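Local structure of biogenic amine-binding protein (Rhodnius prolixus, 4GE1) at residues 17-22 against 110-115. The protein binds biogenic amines such as serotonin and norepinephrine in a lipocalin barrel, probably sequestering them at the bite of this blood-feeding insect. Numbering follows the deposited sequence.
Sequences DNFFTG and VSYIDT. With TSS (2-(1H-indol-3-yl)ethanamine), chain E.
Phe19 reaches from the short helix 16-19 to Tyr112 and Thr115 on strand 102-115, behind the amine pocket. At the start of the strand segment, Val110 belongs to the pocket itself: its CG2 lies 3.7 Å from CZ3 of the tryptamine indole. Two residues on, Tyr112 offers a ring face to the edge of Phe19 in an edge-to-face pair, centroids 4.5 Å apart and planes at 67°. The point of closest approach is Phe19 CZ, 3.2 Å from Tyr112 CZ and displaced from the ring centre toward the phenol end. Tyr112 OH, 3.8 Å from CZ2 of the indole, is hydrogen-bonded to Gln139 NE2, and Gln139 OE1 in turn bonds the ligand, so this phenol links the Phe19 packing to the binding site. Ile113 and Asp114 form a classic beta bulge opposite Val122, after which Thr115 again faces the helix. Its OG1 sits at the Phe19 edge, 3.6 Å from CE2, while hydrogen bonds to Tyr117 N and Tyr120 O tie the hydroxyl to the connection into strand 120-127. With CG anti to the backbone N (chi1 -171°), Phe19 carries its ring out toward the strand, CZ and CE1 at Tyr112, CE2 and CD2 at Thr115. Phe14 and Trp24 also meet that ring, and Arg141, just past strand 130-140, bonds Phe19 O; helix 16-19 ahead of the Gly22-x-Trp24 (GxW) motif of strand 23-31 is consistent with the lipocalin barrel-end closure.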
ATOM      1  N   ASP A  17     -11.393  -3.595  11.306  1.00 58.21           N
ATOM      2  CA  ASP A  17     -11.434  -5.043  11.451  1.00 57.04           C
ATOM      3  C   ASP A  17     -11.560  -5.747  10.104  1.00 53.57           C
ATOM      4  O   ASP A  17     -10.887  -6.745   9.859  1.00 57.10           O
ATOM      5  CB  ASP A  17     -12.589  -5.457  12.369  1.00 64.91           C
ATOM      6  CG  ASP A  17     -12.398  -4.988  13.797  1.00 74.90           C
ATOM      7  OD1 ASP A  17     -11.251  -5.016  14.286  1.00 71.36           O
ATOM      8  OD2 ASP A  17     -13.397  -4.592  14.435  1.00 90.80           O
ATOM      9  N   ASN A  18     -12.424  -5.222   9.237  1.00 55.56           N
ATOM     10  CA  ASN A  18     -12.677  -5.824   7.929  1.00 46.36           C
ATOM     11  C   ASN A  18     -11.629  -5.460   6.884  1.00 44.55           C
ATOM     12  O   ASN A  18     -11.569  -6.069   5.816  1.00 44.78           O
ATOM     13  CB  ASN A  18     -14.051  -5.410   7.397  1.00 50.88           C
ATOM     14  CG  ASN A  18     -15.196  -6.022   8.182  1.00 65.94           C
ATOM     15  OD1 ASN A  18     -15.044  -7.057   8.830  1.00 62.75           O
ATOM     16  ND2 ASN A  18     -16.360  -5.385   8.116  1.00 74.62           N
ATOM     17  N   PHE A  19     -10.818  -4.450   7.171  1.00 44.66           N
ATOM     18  CA  PHE A  19      -9.840  -4.013   6.186  1.00 44.42           C
ATOM     19  C   PHE A  19      -8.464  -4.617   6.443  1.00 42.68           C
ATOM     20  O   PHE A  19      -7.851  -5.194   5.541  1.00 42.49           O
ATOM     21  CB  PHE A  19      -9.753  -2.485   6.123  1.00 41.75           C
ATOM     22  CG  PHE A  19      -8.922  -1.975   4.970  1.00 42.92           C
ATOM     23  CD1 PHE A  19      -7.573  -1.711   5.133  1.00 35.52           C
ATOM     24  CD2 PHE A  19      -9.495  -1.765   3.720  1.00 39.40           C
ATOM     25  CE1 PHE A  19      -6.805  -1.241   4.068  1.00 39.02           C
ATOM     26  CE2 PHE A  19      -8.738  -1.299   2.661  1.00 33.58           C
ATOM     27  CZ  PHE A  19      -7.391  -1.039   2.834  1.00 34.90           C
ATOM     28  N   PHE A  20      -7.982  -4.479   7.672  1.00 35.89           N
ATOM     29  CA  PHE A  20      -6.647  -4.955   8.015  1.00 39.28           C
ATOM     30  C   PHE A  20      -6.624  -6.454   8.337  1.00 46.67           C
ATOM     31  O   PHE A  20      -6.306  -6.870   9.455  1.00 44.18           O
ATOM     32  CB  PHE A  20      -6.074  -4.139   9.168  1.00 44.17           C
ATOM     33  CG  PHE A  20      -5.869  -2.690   8.838  1.00 44.27           C
ATOM     34  CD1 PHE A  20      -6.694  -1.718   9.384  1.00 35.79           C
ATOM     35  CD2 PHE A  20      -4.862  -2.304   7.963  1.00 36.61           C
ATOM     36  CE1 PHE A  20      -6.507  -0.381   9.084  1.00 30.53           C
ATOM     37  CE2 PHE A  20      -4.666  -0.969   7.654  1.00 44.08           C
ATOM     38  CZ  PHE A  20      -5.489  -0.002   8.218  1.00 32.26           C
ATOM     39  N   THR A  21      -6.971  -7.259   7.340  1.00 44.98           N
ATOM     40  CA  THR A  21      -6.852  -8.702   7.446  1.00 45.37           C
ATOM     41  C   THR A  21      -6.592  -9.268   6.058  1.00 43.24           C
ATOM     42  O   THR A  21      -7.023  -8.694   5.062  1.00 47.23           O
ATOM     43  CB  THR A  21      -8.114  -9.344   8.037  1.00 43.38           C
ATOM     44  OG1 THR A  21      -7.942 -10.764   8.086  1.00 46.43           O
ATOM     45  CG2 THR A  21      -9.324  -9.026   7.183  1.00 46.84           C
ATOM     46  N   GLY A  22      -5.880 -10.388   5.996  1.00 32.15           N
ATOM     47  CA  GLY A  22      -5.532 -10.978   4.720  1.00 36.12           C
ATOM     48  C   GLY A  22      -4.512 -10.119   3.992  1.00 37.54           C
ATOM     49  O   GLY A  22      -3.662  -9.489   4.621  1.00 34.43           O
ATOM     50  N   VAL A 110      -1.292   8.093   5.081  1.00 29.64           N
ATOM     51  CA  VAL A 110      -2.099   7.217   4.245  1.00 29.39           C
ATOM     52  C   VAL A 110      -3.542   7.700   4.175  1.00 38.57           C
ATOM     53  O   VAL A 110      -4.158   8.003   5.203  1.00 43.73           O
ATOM     54  CB  VAL A 110      -2.079   5.760   4.773  1.00 30.89           C
ATOM     55  CG1 VAL A 110      -2.763   4.824   3.788  1.00 30.67           C
ATOM     56  CG2 VAL A 110      -0.644   5.293   5.052  1.00 28.37           C
ATOM     57  N   SER A 111      -4.092   7.766   2.969  1.00 36.73           N
ATOM     58  CA  SER A 111      -5.481   8.196   2.813  1.00 34.26           C
ATOM     59  C   SER A 111      -6.249   7.269   1.889  1.00 34.90           C
ATOM     60  O   SER A 111      -6.028   7.271   0.678  1.00 39.39           O
ATOM     61  CB  SER A 111      -5.548   9.627   2.254  1.00 41.96           C
ATOM     62  OG  SER A 111      -4.583  10.463   2.862  1.00 40.98           O
ATOM     63  N   TYR A 112      -7.153   6.478   2.453  1.00 31.88           N
ATOM     64  CA  TYR A 112      -8.000   5.624   1.632  1.00 41.74           C
ATOM     65  C   TYR A 112      -9.168   6.402   1.034  1.00 46.63           C
ATOM     66  O   TYR A 112     -10.063   6.878   1.737  1.00 48.38           O
ATOM     67  CB  TYR A 112      -8.441   4.351   2.375  1.00 40.55           C
ATOM     68  CG  TYR A 112      -7.372   3.284   2.314  1.00 38.12           C
ATOM     69  CD1 TYR A 112      -6.460   3.129   3.347  1.00 34.99           C
ATOM     70  CD2 TYR A 112      -7.237   2.470   1.194  1.00 36.09           C
ATOM     71  CE1 TYR A 112      -5.460   2.167   3.286  1.00 37.77           C
ATOM     72  CE2 TYR A 112      -6.235   1.504   1.119  1.00 34.63           C
ATOM     73  CZ  TYR A 112      -5.352   1.357   2.171  1.00 31.98           C
ATOM     74  OH  TYR A 112      -4.347   0.416   2.112  1.00 30.22           O
ATOM     75  N   ILE A 113      -9.112   6.539  -0.285  1.00 47.04           N
ATOM     76  CA  ILE A 113     -10.112   7.239  -1.065  1.00 47.93           C
ATOM     77  C   ILE A 113     -11.416   6.450  -1.135  1.00 51.60           C
ATOM     78  O   ILE A 113     -12.507   7.032  -1.079  1.00 43.85           O
ATOM     79  CB  ILE A 113      -9.572   7.488  -2.481  1.00 48.60           C
ATOM     80  CG1 ILE A 113      -8.363   8.420  -2.417  1.00 51.32           C
ATOM     81  CG2 ILE A 113     -10.653   8.047  -3.383  1.00 42.89           C
ATOM     82  CD1 ILE A 113      -7.628   8.561  -3.730  1.00 58.15           C
ATOM     83  N   ASP A 114     -11.294   5.126  -1.244  1.00 50.24           N
ATOM     84  CA  ASP A 114     -12.449   4.233  -1.326  1.00 52.21           C
ATOM     85  C   ASP A 114     -12.043   2.762  -1.161  1.00 53.95           C
ATOM     86  O   ASP A 114     -10.891   2.393  -1.406  1.00 51.53           O
ATOM     87  CB  ASP A 114     -13.177   4.423  -2.659  1.00 56.50           C
ATOM     88  CG  ASP A 114     -14.527   3.725  -2.700  1.00 72.79           C
ATOM     89  OD1 ASP A 114     -15.152   3.560  -1.629  1.00 77.49           O
ATOM     90  OD2 ASP A 114     -14.971   3.348  -3.805  1.00 77.45           O
ATOM     91  N   THR A 115     -12.998   1.929  -0.749  1.00 47.31           N
ATOM     92  CA  THR A 115     -12.782   0.486  -0.645  1.00 46.70           C
ATOM     93  C   THR A 115     -14.090  -0.236  -0.353  1.00 53.88           C
ATOM     94  O   THR A 115     -14.976   0.309   0.306  1.00 57.41           O
ATOM     95  CB  THR A 115     -11.790   0.133   0.471  1.00 46.61           C
ATOM     96  OG1 THR A 115     -11.552  -1.281   0.470  1.00 42.42           O
ATOM     97  CG2 THR A 115     -12.348   0.547   1.829  1.00 48.03           C
TER
HETATM   98  N1  TSS E 201       4.786   0.012   0.885  1.00 34.81           N
HETATM   99  CA  TSS E 201       4.924   1.442   0.750  1.00 33.03           C
HETATM  100  CB  TSS E 201       3.904   2.148  -0.086  1.00 28.36           C
HETATM  101  CG  TSS E 201       2.490   1.664  -0.020  1.00 22.27           C
HETATM  102  CD1 TSS E 201       1.794   1.006  -1.024  1.00 26.25           C
HETATM  103  NE1 TSS E 201       0.541   0.745  -0.597  1.00 28.66           N
HETATM  104  CE2 TSS E 201       0.391   1.211   0.694  1.00 29.18           C
HETATM  105  CD2 TSS E 201       1.577   1.788   1.072  1.00 23.34           C
HETATM  106  CZ2 TSS E 201      -0.710   1.177   1.592  1.00 31.48           C
HETATM  107  CH2 TSS E 201      -0.593   1.742   2.858  1.00 29.68           C
HETATM  108  CZ3 TSS E 201       0.614   2.329   3.243  1.00 33.62           C
HETATM  109  CE3 TSS E 201       1.700   2.357   2.361  1.00 23.18           C